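Local coordinates for putative uncharacterized protein (Streptococcus mutans, PDB 3BGK) that probably catalyses the dehydration of the S-form of hydrated NAD(P)H at the expense of ADP, repairing the damaged cofactor, at residues Leu140-Thr143 against Thr144-Val148; His279-Ile282 against Ala283-Ser287. All coordinates share one frame; numbering follows the deposited sequence.

Contact 1 (Leu140-Thr143 against Thr144-Val148); sequences LAQT and TFDVV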
loop_
_atom_site.group_PDB
_atom_site.type_symbol
_atom_site.label_atom_id
_atom_site.label_comp_id
_atom_site.label_asym_id
_atom_site.label_seq_id
_atom_site.Cartn_x
_atom_site.Cartn_y
_atom_site.Cartn_z
ATOM N N LEU A 140 -7.745 25.868 11.588
ATOM C CA LEU A 140 -7.304 24.674 12.319
ATOM C C LEU A 140 -5.789 24.666 12.579
ATOM O O LEU A 140 -5.343 24.231 13.640
ATOM C CB LEU A 140 -7.743 23.387 11.601
ATOM C CG LEU A 140 -7.300 22.037 12.189
ATOM C CD1 LEU A 140 -7.775 21.853 13.636
ATOM C CD2 LEU A 140 -7.754 20.874 11.312
ATOM N N ALA A 141 -5.017 25.155 11.610
ATOM C CA ALA A 141 -3.561 25.244 11.729
ATOM C C ALA A 141 -3.126 26.240 12.812
ATOM O O ALA A 141 -2.231 25.943 13.608
ATOM C CB ALA A 141 -2.945 25.602 10.387
ATOM N N GLN A 142 -3.763 27.411 12.837
ATOM C CA GLN A 142 -3.472 28.442 13.845
ATOM C C GLN A 142 -3.892 28.054 15.263
ATOM O O GLN A 142 -3.191 28.374 16.225
ATOM C CB GLN A 142 -4.096 29.790 13.462
ATOM C CG GLN A 142 -3.070 30.879 13.143
ATOM C CD GLN A 142 -2.225 31.283 14.358
ATOM O OE1 GLN A 142 -0.995 31.322 14.288
ATOM N NE2 GLN A 142 -2.887 31.586 15.471
ATOM N N THR A 143 -5.040 27.385 15.382
ATOM C CA THR A 143 -5.519 26.868 16.667
ATOM C C THR A 143 -4.497 25.866 17.203
ATOM O O THR A 143 -4.078 25.949 18.363
ATOM C CB THR A 143 -6.927 26.218 16.531
ATOM O OG1 THR A 143 -7.894 27.230 16.222
ATOM C CG2 THR A 143 -7.351 25.513 17.820
ATOM N N THR A 144 -4.082 24.951 16.330
ATOM C CA THR A 144 -3.086 23.936 16.641
ATOM C C THR A 144 -1.719 24.519 16.955
ATOM O O THR A 144 -1.086 24.105 17.929
ATOM C CB THR A 144 -2.923 22.952 15.488
ATOM O OG1 THR A 144 -4.206 22.419 15.145
ATOM C CG2 THR A 144 -1.984 21.823 15.881
ATOM N N PHE A 145 -1.255 25.455 16.128
ATOM C CA PHE A 145 0.022 26.111 16.379
ATOM C C PHE A 145 0.052 26.611 17.815
ATOM O O PHE A 145 1.011 26.358 18.551
ATOM C CB PHE A 145 0.252 27.280 15.422
ATOM C CG PHE A 145 1.603 27.926 15.571
ATOM C CD1 PHE A 145 2.671 27.524 14.776
ATOM C CD2 PHE A 145 1.809 28.928 16.510
ATOM C CE1 PHE A 145 3.923 28.115 14.914
ATOM C CE2 PHE A 145 3.053 29.519 16.658
ATOM C CZ PHE A 145 4.110 29.117 15.859
ATOM N N ASP A 146 -1.024 27.295 18.205
ATOM C CA ASP A 146 -1.126 27.927 19.516
ATOM C C ASP A 146 -1.273 26.945 20.680
ATOM O O ASP A 146 -0.853 27.253 21.794
ATOM C CB ASP A 146 -2.245 28.976 19.524
ATOM C CG ASP A 146 -1.895 30.213 18.704
ATOM O OD1 ASP A 146 -0.728 30.666 18.741
ATOM O OD2 ASP A 146 -2.796 30.738 18.022
ATOM N N VAL A 147 -1.859 25.776 20.422
ATOM C CA VAL A 147 -1.927 24.710 21.430
ATOM C C VAL A 147 -0.509 24.227 21.722
ATOM O O VAL A 147 -0.054 24.256 22.871
ATOM C CB VAL A 147 -2.822 23.516 20.984
ATOM C CG1 VAL A 147 -2.716 22.350 21.968
ATOM C CG2 VAL A 147 -4.268 23.952 20.852
ATOM N N VAL A 148 0.180 23.816 20.658
ATOM C CA VAL A 148 1.563 23.345 20.721
ATOM C C VAL A 148 2.446 24.378 21.398
ATOM O O VAL A 148 3.143 24.055 22.352
ATOM C CB VAL A 148 2.103 23.024 19.304
ATOM C CG1 VAL A 148 3.603 22.714 19.334
ATOM C CG2 VAL A 148 1.318 21.881 18.699
#
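Thr144 leans back on Leu140, one turn earlier in helix 139-151, and shares that residue's carbonyl between its backbone and its hydroxyl. Followed outward, Thr144 CB lies 3.3 Å from Leu140 O. The side-chain oxygen stands beside the backbone N and anti to the carbonyl carbon (chi1 -54°), which turns Thr144 OG1 back to donate to Leu140 O at 2.6 Å. Thr144 N gives the regular helical bond to the same oxygen, and the two donors arrive from opposite faces of the carbonyl plane. Leu140 CD1 passes 3.9 Å from Thr144 OG1, while the Thr144 side chain also rests on Leu119 of helix 116-125.

A second i to i+4 pair, Gln142 and Asp146, lies on another flank. Gln142 bends at chi2 (-66°), and its NE2 end meets Asp146 OD2 with the amide and carboxylate planes 70° apart. The bond from Gln142 NE2 to Asp146 OD2 is short, 2.7 Å, but weak, because its N-H points well off the line to the acceptor. Between these two flanks the Phe145 side chain leaves the helix, meets the ring of Trp149 one turn on, and packs on Met131 of strand 128-131 and on Leu167 and Leu168 of helix 163-170.

Helix 139-151 is the crossover of the beta-alpha-beta unit between strands 128-131 and 157-161. Chemically its two polar pairs differ: the buried threonine hydroxyl is satisfied within its own helix, whereas the partly exposed Asp146 carboxylate has a weak bond from Gln142 and a long, weak ion pair with Arg171.

Contact 2 (His279-Ile282 against Ala283-Ser287); sequences HSYI and ADQLS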
loop_
_atom_site.group_PDB
_atom_site.type_symbol
_atom_site.label_atom_id
_atom_site.label_comp_id
_atom_site.label_asym_id
_atom_site.label_seq_id
_atom_site.Cartn_x
_atom_site.Cartn_y
_atom_site.Cartn_z
ATOM N N HIS A 279 20.704 12.763 4.179
ATOM C CA HIS A 279 19.602 13.003 3.257
ATOM C C HIS A 279 20.116 13.142 1.812
ATOM O O HIS A 279 19.725 12.360 0.932
ATOM C CB HIS A 279 18.854 14.251 3.744
ATOM C CG HIS A 279 17.800 14.759 2.812
ATOM N ND1 HIS A 279 18.053 15.721 1.857
ATOM C CD2 HIS A 279 16.479 14.479 2.724
ATOM C CE1 HIS A 279 16.937 15.996 1.206
ATOM N NE2 HIS A 279 15.966 15.262 1.720
ATOM N N SER A 280 21.017 14.100 1.580
ATOM C CA SER A 280 21.598 14.328 0.242
ATOM C C SER A 280 22.579 13.245 -0.200
ATOM O O SER A 280 22.664 12.922 -1.394
ATOM C CB SER A 280 22.265 15.705 0.153
ATOM O OG SER A 280 21.298 16.721 -0.051
ATOM N N TYR A 281 23.324 12.697 0.757
ATOM C CA TYR A 281 24.267 11.614 0.483
ATOM C C TYR A 281 23.555 10.390 -0.079
ATOM O O TYR A 281 24.046 9.768 -1.020
ATOM C CB TYR A 281 25.043 11.255 1.751
ATOM C CG TYR A 281 25.921 10.032 1.647
ATOM C CD1 TYR A 281 27.220 10.124 1.163
ATOM C CD2 TYR A 281 25.460 8.785 2.059
ATOM C CE1 TYR A 281 28.037 8.999 1.072
ATOM C CE2 TYR A 281 26.261 7.664 1.974
ATOM C CZ TYR A 281 27.549 7.777 1.482
ATOM O OH TYR A 281 28.353 6.656 1.404
ATOM N N ILE A 282 22.403 10.052 0.500
ATOM C CA ILE A 282 21.588 8.935 0.013
ATOM C C ILE A 282 21.058 9.238 -1.397
ATOM O O ILE A 282 21.128 8.389 -2.296
ATOM C CB ILE A 282 20.445 8.576 1.007
ATOM C CG1 ILE A 282 21.032 7.959 2.283
ATOM C CG2 ILE A 282 19.442 7.622 0.365
ATOM C CD1 ILE A 282 20.100 7.981 3.494
ATOM N N ALA A 283 20.565 10.461 -1.586
ATOM C CA ALA A 283 20.075 10.925 -2.880
ATOM C C ALA A 283 21.161 10.809 -3.948
ATOM O O ALA A 283 20.878 10.395 -5.079
ATOM C CB ALA A 283 19.560 12.359 -2.779
ATOM N N ASP A 284 22.400 11.160 -3.574
ATOM C CA ASP A 284 23.568 10.997 -4.451
ATOM C C ASP A 284 23.798 9.548 -4.846
ATOM O O ASP A 284 24.085 9.271 -6.007
ATOM C CB ASP A 284 24.843 11.583 -3.825
ATOM C CG ASP A 284 25.006 13.077 -4.104
ATOM O OD1 ASP A 284 23.979 13.789 -4.190
ATOM O OD2 ASP A 284 26.157 13.546 -4.241
ATOM N N GLN A 285 23.672 8.629 -3.894
ATOM C CA GLN A 285 23.815 7.197 -4.194
ATOM C C GLN A 285 22.723 6.677 -5.119
ATOM O O GLN A 285 23.009 5.941 -6.067
ATOM C CB GLN A 285 23.827 6.367 -2.918
ATOM C CG GLN A 285 25.199 6.204 -2.319
ATOM C CD GLN A 285 25.177 5.429 -1.026
ATOM O OE1 GLN A 285 24.189 4.767 -0.683
ATOM N NE2 GLN A 285 26.275 5.501 -0.292
ATOM N N LEU A 286 21.480 7.070 -4.841
ATOM C CA LEU A 286 20.330 6.662 -5.646
ATOM C C LEU A 286 20.312 7.283 -7.050
ATOM O O LEU A 286 19.656 6.751 -7.956
ATOM C CB LEU A 286 19.008 6.960 -4.910
ATOM C CG LEU A 286 18.659 6.077 -3.709
ATOM C CD1 LEU A 286 17.433 6.594 -2.983
ATOM C CD2 LEU A 286 18.468 4.617 -4.130
ATOM N N SER A 287 21.039 8.386 -7.223
ATOM C CA SER A 287 21.082 9.122 -8.491
ATOM C C SER A 287 21.799 8.386 -9.617
ATOM O O SER A 287 21.498 8.603 -10.799
ATOM C CB SER A 287 21.727 10.496 -8.300
ATOM O OG SER A 287 23.125 10.397 -8.068
#
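Tyr281 lays the outer part of its ring beside the amide of Gln285, an i to i+4 pair on helix 268-287 of this ribokinase-like alpha/beta sandwich. With Tyr281 CG anti to its own nitrogen (chi1 172°), the ring's outer end is brought back toward Gln285, whose chain, extended beyond CG, rises to meet it. Gln285 NE2 comes to 3.1 Å from Tyr281 CE2 and 2.9 Å from Tyr281 OH, with ring and amide planes 63° apart. The Tyr281 ring also meets that of Phe277, one turn earlier, and touches Val305 and Met309 of helix 295-310.

Ile282 and Leu286 make an apolar i to i+4 pair. They lie side by side and point the same way, meeting through Ile282 CG2 and Leu286 CD1 at 4.0 Å. Ile282 and the small Ala283 both press on Ile298, which joins this part of the helix to helix 295-310.

His279 and Ser280 lie near the predicted AMP-binding residues Gly250 and Thr226. His279 NE2 is hydrogen-bonded to the carbonyl of Met249, beside Gly250, and its side chain rests on Leu253 and Met256 of helix 249-263; Ser280 OG bonds to Gln244 OE1. Asp284 is held separately: its OD1 receives both the hydroxyl of Tyr243 and the backbone N of Gly240, two bonds that tie the helix to the loop after strand 233-237.

Regular i to i+4 backbone bonds run from Ala283 to Leu286, the last of them from Leu286 N to Ile282 O at 2.9 Å. Past them the Ser287 side chain folds back on the preceding turn, its OG donating to Asp284 O at 2.5 Å.

In the fold
From the N terminus, the chain runs through strand 128-131 into helix 139-151, where contact 1 lies within a crossover leading to strand 157-161. It then continues through the rest of the sheet and helix 249-263 before entering helix 268-287, which carries contact 2. Both contacts are local turns of single helices, so neither closes a long loop; they follow in series without nesting or crossing. The centres of contact 1 and contact 2 are about 35 Å apart, on opposite sides of the chain's centre, and the nearest atoms of contact 1 and contact 2 are about 22 Å apart. Contact 1 belongs with helices 116-125 and 163-170, contact 2 with helices 249-263 and 295-310.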